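Local coordinates for ThiJ/pfpI family protein (Bacillus anthracis, PDB 3EFE), which is of unknown function but belongs to the DJ-1/PfpI family, whose members include chaperone-like proteins, hydrolases and intracellular proteases, at residues A26-G31 with E175-I180; C70-K75 with L95-Q100; E135-K138 with N143-G146; L152-S157 with P169-M174. One frame throughout, in Å; residues are numbered along the deposited sequence.

Interaction 1 (A26-G31 with E175-I180)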
# COMPACT_ATOMS: atom_id res chain seq x y z
N ALA D 26 -7.00 -1.10 -4.64
CA ALA D 26 -7.42 0.23 -5.01
C ALA D 26 -7.82 0.27 -6.47
O ALA D 26 -8.77 0.94 -6.89
CB ALA D 26 -6.27 1.21 -4.69
N GLU D 27 -7.10 -0.41 -7.31
CA GLU D 27 -7.41 -0.37 -8.75
C GLU D 27 -8.68 -1.18 -9.08
O GLU D 27 -9.48 -0.80 -9.95
CB GLU D 27 -6.22 -0.92 -9.55
CG GLU D 27 -5.00 -0.04 -9.55
CD GLU D 27 -5.26 1.38 -10.02
OE1 GLU D 27 -6.36 1.69 -10.52
OE2 GLU D 27 -4.33 2.21 -9.91
N LEU D 28 -8.83 -2.29 -8.39
CA LEU D 28 -9.96 -3.19 -8.49
C LEU D 28 -11.22 -2.54 -7.95
O LEU D 28 -12.18 -2.35 -8.65
CB LEU D 28 -9.66 -4.49 -7.73
CG LEU D 28 -8.73 -5.43 -8.50
CD1 LEU D 28 -8.41 -6.58 -7.63
CD2 LEU D 28 -9.39 -5.85 -9.84
N ASN D 29 -11.17 -2.14 -6.70
CA ASN D 29 -12.36 -1.60 -6.08
C ASN D 29 -12.84 -0.27 -6.76
O ASN D 29 -14.02 0.01 -6.83
CB ASN D 29 -12.13 -1.50 -4.55
CG ASN D 29 -13.37 -1.22 -3.77
OD1 ASN D 29 -13.57 -0.11 -3.24
ND2 ASN D 29 -14.20 -2.22 -3.64
N SER D 30 -11.92 0.55 -7.24
CA SER D 30 -12.34 1.75 -7.96
C SER D 30 -12.77 1.53 -9.43
O SER D 30 -13.60 2.30 -9.94
CB SER D 30 -11.22 2.81 -7.95
OG SER D 30 -10.13 2.39 -8.70
N GLY D 31 -12.14 0.57 -10.11
CA GLY D 31 -12.33 0.34 -11.48
C GLY D 31 -11.86 1.47 -12.34
O GLY D 31 -12.19 1.50 -13.59
N GLU D 175 0.32 -8.61 -12.44
CA GLU D 175 0.02 -9.99 -12.83
C GLU D 175 -1.40 -10.36 -12.48
O GLU D 175 -2.03 -11.05 -13.26
CB GLU D 175 1.01 -11.01 -12.12
CG GLU D 175 2.52 -10.94 -12.55
CD GLU D 175 2.75 -11.29 -14.00
OE1 GLU D 175 1.79 -11.77 -14.66
OE2 GLU D 175 3.89 -11.06 -14.50
N VAL D 176 -1.92 -9.96 -11.32
CA VAL D 176 -3.32 -10.27 -10.99
C VAL D 176 -4.24 -9.59 -11.96
O VAL D 176 -5.16 -10.21 -12.50
CB VAL D 176 -3.72 -9.87 -9.54
CG1 VAL D 176 -5.21 -10.15 -9.28
CG2 VAL D 176 -2.90 -10.62 -8.60
N LEU D 177 -3.93 -8.33 -12.24
CA LEU D 177 -4.78 -7.47 -13.07
C LEU D 177 -4.91 -8.05 -14.48
O LEU D 177 -5.99 -8.06 -15.04
CB LEU D 177 -4.20 -6.04 -13.11
CG LEU D 177 -4.80 -4.89 -12.27
CD1 LEU D 177 -5.96 -5.21 -11.31
CD2 LEU D 177 -3.75 -4.06 -11.60
N LYS D 178 -3.78 -8.52 -15.00
CA LYS D 178 -3.66 -9.19 -16.25
C LYS D 178 -4.37 -10.53 -16.25
O LYS D 178 -5.09 -10.80 -17.14
CB LYS D 178 -2.20 -9.41 -16.54
CG LYS D 178 -1.85 -9.91 -17.91
CD LYS D 178 -0.32 -9.73 -17.98
CE LYS D 178 0.29 -10.17 -19.28
NZ LYS D 178 0.29 -11.71 -19.38
N LYS D 179 -4.18 -11.36 -15.24
CA LYS D 179 -4.88 -12.65 -15.20
C LYS D 179 -6.37 -12.45 -15.32
O LYS D 179 -6.98 -13.12 -16.09
CB LYS D 179 -4.53 -13.45 -13.90
CG LYS D 179 -5.15 -14.87 -13.74
CD LYS D 179 -4.61 -15.90 -14.77
CE LYS D 179 -5.75 -16.91 -15.37
NZ LYS D 179 -5.31 -17.93 -16.51
N ILE D 180 -6.98 -11.54 -14.55
CA ILE D 180 -8.45 -11.34 -14.57
C ILE D 180 -9.01 -10.46 -15.71
O ILE D 180 -10.25 -10.27 -15.82
CB ILE D 180 -8.97 -10.87 -13.18
CG1 ILE D 180 -8.60 -9.41 -12.86
CG2 ILE D 180 -8.45 -11.83 -12.04
CD1 ILE D 180 -9.40 -8.87 -11.74

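Interaction 2 (C70-K75 with L95-Q100)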
# COMPACT_ATOMS: atom_id res chain seq x y z
N CYS D 70 -18.38 -17.03 3.21
CA CYS D 70 -17.74 -16.75 1.93
C CYS D 70 -17.78 -17.95 1.04
O CYS D 70 -17.50 -19.04 1.51
CB CYS D 70 -16.26 -16.39 2.18
SG CYS D 70 -15.20 -16.42 0.70
N THR D 71 -18.08 -17.75 -0.23
CA THR D 71 -18.09 -18.81 -1.24
C THR D 71 -17.07 -18.47 -2.31
O THR D 71 -17.08 -17.35 -2.83
CB THR D 71 -19.49 -18.95 -1.92
OG1 THR D 71 -20.49 -19.07 -0.90
CG2 THR D 71 -19.58 -20.20 -2.88
N LEU D 72 -16.18 -19.41 -2.61
CA LEU D 72 -15.16 -19.21 -3.63
C LEU D 72 -15.58 -20.03 -4.83
O LEU D 72 -15.94 -21.18 -4.71
CB LEU D 72 -13.75 -19.62 -3.12
CG LEU D 72 -12.84 -18.65 -2.32
CD1 LEU D 72 -13.24 -17.12 -2.41
CD2 LEU D 72 -12.68 -19.09 -0.87
N GLU D 73 -15.55 -19.40 -6.00
CA GLU D 73 -16.19 -19.94 -7.20
C GLU D 73 -15.23 -19.77 -8.36
O GLU D 73 -14.26 -19.01 -8.24
CB GLU D 73 -17.51 -19.20 -7.51
CG GLU D 73 -18.76 -19.76 -6.80
CD GLU D 73 -19.93 -18.71 -6.71
OE1 GLU D 73 -20.01 -17.80 -7.59
OE2 GLU D 73 -20.75 -18.79 -5.76
N SER D 74 -15.49 -20.48 -9.46
CA SER D 74 -14.56 -20.50 -10.56
C SER D 74 -14.45 -19.05 -10.90
O SER D 74 -15.44 -18.31 -10.88
CB SER D 74 -15.07 -21.33 -11.76
OG SER D 74 -13.98 -21.77 -12.63
N LYS D 75 -13.23 -18.63 -11.18
CA LYS D 75 -12.92 -17.24 -11.55
C LYS D 75 -13.18 -16.11 -10.51
O LYS D 75 -13.00 -14.93 -10.87
CB LYS D 75 -13.60 -16.88 -12.83
CG LYS D 75 -13.56 -17.92 -13.93
CD LYS D 75 -12.22 -18.65 -14.15
CE LYS D 75 -12.36 -19.75 -15.30
NZ LYS D 75 -13.63 -20.64 -15.22
N LEU D 95 -6.75 -22.08 4.71
CA LEU D 95 -5.69 -22.73 3.96
C LEU D 95 -6.23 -24.05 3.41
O LEU D 95 -5.78 -24.52 2.34
CB LEU D 95 -4.48 -22.87 4.86
CG LEU D 95 -3.06 -22.32 4.56
CD1 LEU D 95 -2.92 -21.21 3.57
CD2 LEU D 95 -2.41 -21.96 5.88
N GLU D 96 -7.25 -24.62 4.06
CA GLU D 96 -7.87 -25.87 3.59
C GLU D 96 -8.75 -25.57 2.41
O GLU D 96 -8.65 -26.24 1.36
CB GLU D 96 -8.59 -26.60 4.72
CG GLU D 96 -7.51 -27.12 5.79
CD GLU D 96 -8.06 -27.84 7.08
OE1 GLU D 96 -9.32 -27.82 7.34
OE2 GLU D 96 -7.22 -28.37 7.86
N ARG D 97 -9.54 -24.50 2.58
CA ARG D 97 -10.49 -23.97 1.60
C ARG D 97 -9.82 -23.52 0.36
O ARG D 97 -10.44 -23.48 -0.65
CB ARG D 97 -11.20 -22.72 2.15
CG ARG D 97 -12.00 -22.89 3.45
CD ARG D 97 -13.46 -23.27 3.25
NE ARG D 97 -14.04 -22.64 2.07
CZ ARG D 97 -14.81 -21.55 2.03
NH1 ARG D 97 -15.22 -20.91 3.11
NH2 ARG D 97 -15.20 -21.12 0.85
N ILE D 98 -8.56 -23.12 0.47
CA ILE D 98 -7.79 -22.60 -0.67
C ILE D 98 -7.53 -23.76 -1.62
O ILE D 98 -7.43 -23.57 -2.85
CB ILE D 98 -6.42 -21.92 -0.23
CG1 ILE D 98 -6.66 -20.49 0.28
CG2 ILE D 98 -5.42 -21.86 -1.39
CD1 ILE D 98 -5.71 -20.02 1.47
N GLY D 99 -7.39 -24.94 -1.02
CA GLY D 99 -7.14 -26.15 -1.78
C GLY D 99 -8.28 -26.43 -2.71
O GLY D 99 -8.03 -26.77 -3.86
N GLN D 100 -9.51 -26.28 -2.19
CA GLN D 100 -10.75 -26.51 -2.97
C GLN D 100 -10.94 -25.38 -3.96
O GLN D 100 -11.23 -25.62 -5.13
CB GLN D 100 -12.02 -26.54 -2.08
CG GLN D 100 -11.95 -27.37 -0.77
CD GLN D 100 -13.01 -26.93 0.27
OE1 GLN D 100 -12.84 -27.15 1.51
NE2 GLN D 100 -14.10 -26.28 -0.21

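Interaction 3 (E135-K138 with N143-G146)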
# COMPACT_ATOMS: atom_id res chain seq x y z
N GLU D 135 15.56 -20.66 -0.22
CA GLU D 135 16.18 -21.34 0.94
C GLU D 135 15.39 -21.21 2.19
O GLU D 135 15.24 -22.18 2.93
CB GLU D 135 17.66 -20.99 1.09
CG GLU D 135 18.42 -21.40 -0.21
CD GLU D 135 18.33 -22.95 -0.49
OE1 GLU D 135 18.44 -23.36 -1.68
OE2 GLU D 135 18.15 -23.77 0.49
N TYR D 136 14.81 -20.03 2.41
CA TYR D 136 14.02 -19.83 3.58
C TYR D 136 12.72 -20.62 3.43
O TYR D 136 12.26 -21.20 4.38
CB TYR D 136 13.80 -18.33 3.81
CG TYR D 136 13.05 -18.01 5.08
CD1 TYR D 136 13.63 -18.20 6.34
CD2 TYR D 136 11.72 -17.56 5.04
CE1 TYR D 136 12.91 -17.93 7.53
CE2 TYR D 136 11.00 -17.29 6.20
CZ TYR D 136 11.60 -17.45 7.45
OH TYR D 136 10.85 -17.21 8.58
N THR D 137 12.14 -20.68 2.23
CA THR D 137 10.88 -21.37 2.04
C THR D 137 11.12 -22.86 2.33
O THR D 137 10.30 -23.47 2.98
CB THR D 137 10.30 -21.20 0.57
OG1 THR D 137 10.02 -19.82 0.29
CG2 THR D 137 9.04 -22.05 0.33
N LYS D 138 12.22 -23.44 1.83
CA LYS D 138 12.49 -24.84 2.11
C LYS D 138 12.66 -25.08 3.62
O LYS D 138 12.02 -25.96 4.15
CB LYS D 138 13.71 -25.39 1.34
CG LYS D 138 13.71 -24.99 -0.09
CD LYS D 138 14.52 -25.91 -0.91
CE LYS D 138 15.96 -25.47 -0.96
NZ LYS D 138 16.88 -26.58 -1.24
N ASN D 143 6.65 -29.80 4.18
CA ASN D 143 5.88 -30.52 3.17
C ASN D 143 5.89 -29.87 1.76
O ASN D 143 5.01 -30.16 0.93
CB ASN D 143 4.45 -31.04 3.62
CG ASN D 143 3.84 -30.31 4.83
OD1 ASN D 143 4.07 -29.12 5.05
ND2 ASN D 143 2.98 -31.02 5.59
N TYR D 144 6.91 -29.04 1.50
CA TYR D 144 7.11 -28.36 0.21
C TYR D 144 7.99 -29.19 -0.68
O TYR D 144 9.09 -29.53 -0.32
CB TYR D 144 7.71 -26.96 0.44
CG TYR D 144 8.21 -26.26 -0.79
CD1 TYR D 144 7.36 -25.84 -1.79
CD2 TYR D 144 9.55 -25.94 -0.93
CE1 TYR D 144 7.85 -25.19 -2.93
CE2 TYR D 144 10.04 -25.27 -2.08
CZ TYR D 144 9.19 -24.88 -3.04
OH TYR D 144 9.70 -24.20 -4.14
N LYS D 145 7.51 -29.52 -1.87
CA LYS D 145 8.29 -30.34 -2.81
C LYS D 145 8.36 -29.72 -4.22
O LYS D 145 8.56 -30.42 -5.26
CB LYS D 145 7.69 -31.76 -2.88
CG LYS D 145 7.62 -32.54 -1.55
CD LYS D 145 6.62 -33.73 -1.65
CE LYS D 145 6.18 -34.31 -0.29
NZ LYS D 145 7.26 -34.27 0.77
N GLY D 146 8.23 -28.39 -4.27
CA GLY D 146 8.06 -27.66 -5.52
C GLY D 146 9.30 -26.97 -5.97
O GLY D 146 9.24 -26.16 -6.82

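Interaction 4 (L152-S157 with P169-M174)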
# COMPACT_ATOMS: atom_id res chain seq x y z
N LEU D 152 12.50 -16.99 -10.14
CA LEU D 152 13.06 -15.79 -9.44
C LEU D 152 12.03 -14.67 -9.37
O LEU D 152 12.09 -13.86 -8.47
CB LEU D 152 14.33 -15.25 -10.14
CG LEU D 152 15.70 -15.51 -9.48
CD1 LEU D 152 15.89 -16.97 -8.91
CD2 LEU D 152 16.84 -15.14 -10.45
N GLY D 153 11.11 -14.62 -10.32
CA GLY D 153 10.00 -13.71 -10.22
C GLY D 153 10.55 -12.34 -10.42
O GLY D 153 11.29 -12.15 -11.35
N PRO D 154 10.23 -11.38 -9.54
CA PRO D 154 9.57 -11.40 -8.23
C PRO D 154 8.03 -11.63 -8.22
O PRO D 154 7.45 -11.59 -7.16
CB PRO D 154 9.87 -9.98 -7.71
CG PRO D 154 9.68 -9.13 -9.02
CD PRO D 154 10.50 -9.99 -9.98
N ALA D 155 7.40 -11.75 -9.38
CA ALA D 155 6.01 -12.17 -9.55
C ALA D 155 5.93 -13.19 -10.70
O ALA D 155 6.60 -13.04 -11.75
CB ALA D 155 5.03 -10.92 -9.81
N VAL D 156 5.12 -14.23 -10.47
CA VAL D 156 5.01 -15.37 -11.37
C VAL D 156 3.52 -15.71 -11.46
O VAL D 156 2.79 -15.72 -10.43
CB VAL D 156 5.78 -16.67 -10.79
CG1 VAL D 156 5.42 -17.96 -11.55
CG2 VAL D 156 7.33 -16.46 -10.65
N SER D 157 3.09 -16.06 -12.67
CA SER D 157 1.68 -16.42 -12.95
C SER D 157 1.59 -17.77 -13.65
O SER D 157 2.29 -17.97 -14.60
CB SER D 157 0.99 -15.35 -13.81
OG SER D 157 -0.42 -15.56 -13.79
N PRO D 169 5.07 -5.48 -4.84
CA PRO D 169 3.61 -5.29 -4.94
C PRO D 169 3.03 -4.79 -6.29
O PRO D 169 1.87 -5.09 -6.62
CB PRO D 169 3.30 -4.32 -3.81
CG PRO D 169 4.59 -3.75 -3.38
CD PRO D 169 5.70 -4.55 -3.87
N LEU D 170 3.80 -4.00 -7.06
CA LEU D 170 3.35 -3.49 -8.38
C LEU D 170 3.30 -4.59 -9.36
O LEU D 170 2.36 -4.66 -10.19
CB LEU D 170 4.34 -2.51 -8.96
CG LEU D 170 4.12 -1.01 -9.13
CD1 LEU D 170 5.22 -0.38 -10.07
CD2 LEU D 170 2.69 -0.72 -9.63
N GLU D 171 4.38 -5.39 -9.37
CA GLU D 171 4.46 -6.58 -10.21
C GLU D 171 3.35 -7.60 -9.87
O GLU D 171 2.74 -8.19 -10.78
CB GLU D 171 5.85 -7.29 -10.06
CG GLU D 171 6.94 -6.63 -10.77
CD GLU D 171 7.43 -5.37 -10.07
OE1 GLU D 171 7.16 -5.12 -8.82
OE2 GLU D 171 8.14 -4.63 -10.81
N PHE D 172 3.17 -7.84 -8.56
CA PHE D 172 2.07 -8.63 -8.04
C PHE D 172 0.73 -8.12 -8.59
O PHE D 172 -0.05 -8.90 -9.12
CB PHE D 172 2.10 -8.62 -6.52
CG PHE D 172 0.98 -9.43 -5.83
CD1 PHE D 172 0.85 -10.81 -6.04
CD2 PHE D 172 0.09 -8.81 -4.98
CE1 PHE D 172 -0.12 -11.52 -5.38
CE2 PHE D 172 -0.92 -9.53 -4.35
CZ PHE D 172 -0.98 -10.89 -4.49
N ALA D 173 0.50 -6.83 -8.49
CA ALA D 173 -0.78 -6.19 -8.89
C ALA D 173 -0.98 -6.30 -10.39
O ALA D 173 -2.05 -6.58 -10.88
CB ALA D 173 -0.81 -4.71 -8.42
N MET D 174 0.12 -6.11 -11.12
CA MET D 174 0.13 -6.21 -12.55
C MET D 174 -0.24 -7.58 -13.04
O MET D 174 -1.00 -7.70 -13.97
CB MET D 174 1.51 -5.79 -13.08
CG MET D 174 1.52 -5.50 -14.61
SD MET D 174 2.51 -6.66 -15.50
CE MET D 174 1.71 -8.20 -15.25

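Interaction 1 (A26-G31 with E175-I180)
L28 reaches L177 and I180 with the outer half of its side chain. From CB, its first torsion sets CG anti to the carbonyl carbon and beside the backbone N (chi1 -77°), which carries the branch toward the second helix. CG is the first atom to engage, 4.0 Å from L177 CD1. Beyond it, CD2 makes both of the closest contacts: it lies 3.8 Å from L177 CD1 and 3.6 Å from I180 CD1, two methyls that lie in roughly perpendicular directions from it. The L28 and L177 side chains run past each other in opposite directions, and the overlap involves the terminal methyls CD2 and CD1 and the L28 branch carbon CG. I180 CB already faces helix 18-30, and CD1 is the atom that closes on the leucine. E27 adds a looser approach, its CB 4.5 Å from L177 CD2. Its carboxylate turns elsewhere, to a salt bridge with R32. All four touching residues are buried, and the distances describe apolar packing between two helix ends. L28 also rests on L41; helices 18-30 and 169-179 are thus joined where L28 and V176 both pack on L77 of strand 77-80, with L188 and W191 of helix 185-197 covering L177.

Interaction 2 (C70-K75 with L95-Q100)
The loop entering strand 77-80 is tied to helix 92-104, the helix of the beta-alpha-beta crossover from strand 77-80 to parallel strand 107-111, through R97 and the carbonyl of C70. R97 points its CB at the loop, and its chain then bends at chi2 (-90°) and again at chi3, which brings the guanidinium to the backbone edge-on. NH2 donates to C70 O over 3.2 Å at an N-H...O angle of 151°. A second, weak bond runs from NH1 to the same oxygen at 3.4 Å, so one carbonyl receives both terminal nitrogens. The geometry is uneven: C70 O lies close to the guanidinium plane, whereas NH2 stands 41° out of the carbonyl plane and does not use a lone-pair direction. L72 adds van der Waals contact: its CB faces the helix and CD2 comes to 3.7 Å from R97 NH2, obliquely to the group. The nearest CA atoms, of L72 and R97, are 8.5 Å apart, which means that the arginine spans the separation by its own length. NH1 has a further weak bond to L67 O, earlier in the loop. On the sheet side, C70 and L72 both lean on F9 of strand 8-11, while I98, one residue on from R97, packs against L78 and L80 of strand 77-80.

Interaction 3 (E135-K138 with N143-G146)
T137 and Y144 meet because their first torsions send the methyl and the ring across. At T137, chi1 of -62° places OG1 beside the backbone N and leaves the methyl CG2 anti to it, heading for the following loop. At Y144 (chi1 169°) the ring is likewise carried anti to its own N, toward helix 134-140. The result is a CH-pi contact: CG2 sits 4.2 Å from the ring centroid and 14° off the normal, somewhat toward the rim at CD2 and CE2. K138 approaches differently, its CG reaching the ring edge near the plane, 4.2 Å from CE2. The ring's opposite face is occupied from within its own segment by G146 N, 3.5 Å above the plane and again toward the rim. Polar ends look elsewhere. T137 OG1 is hydrogen-bonded with S131 OG, its strongest partner, and with D116 OD1 and N133 O, two acceptors that would compete for its one proton; together they probably restrict the side chain's rotation. K138 NZ forms a salt bridge with E147 and another, 3.5 Å, with E135 OE2. A119 of helix 113-119 touches both T137 and Y144. Chemically, the junction rests on dispersion and a methyl over a pi face, with the hydroxyl and ammonium satisfied outside it.

Interaction 4 (L152-S157 with P169-M174)
A155 and E171 touch at the level of their first carbons: A155 CB lies 3.7 Å from E171 CB. The same methyl is also 3.7 Å from E171 O and 3.8 Å from F172 N, so it sits against the peptide joining E171 and F172. The CA atoms of A155 and F172 are 5.5 Å apart, so the strand comes close to the helix backbone here. Next to it, P154 offers its ring to the glutamate stem, CG to CG at 4.1 Å. E171 bends at chi2 (76°), and its carboxylate is directed to partners beyond the pair: OE2 is hydrogen-bonded to Y192 OH and makes a salt bridge with K196, both on helix 185-197. These bonds probably hold the CB and CG methylenes in place against the proline and alanine. P154 in turn is set by the cis peptide bond that precedes it, following a G153 with positive phi, and by backbone pairing with S165. H198 of the second subunit packs on E171, placing the contact near the dimer interface. Strand 155-158, at the sheet edge of this chain, pairs antiparallel with strand 161-164, where A164 meets both A155 and F172, while F172 and A173 pack on L24 of helix 18-30.

Overall arrangement
Helix 169-179 carries both interaction 1 and interaction 4, whose centres are 13 Å apart. The two touch directly, E175 CG lying 3.7 Å from A155 CB, and residues of each approach the second subunit. The helix therefore links the strand 155-158 edge of the sheet to helix 18-30. Interaction 2 comes within about 6 Å of interaction 1 at the nearest atoms but does not touch it; its centre is 22 Å from that of interaction 4, across the chain's centre. Interaction 3 is peripheral, 29 Å from interaction 1 between centres, though it leads along the chain into strand 155-158. Interactions 2, 3 and 4 are all nested in the loop closed by interaction 1.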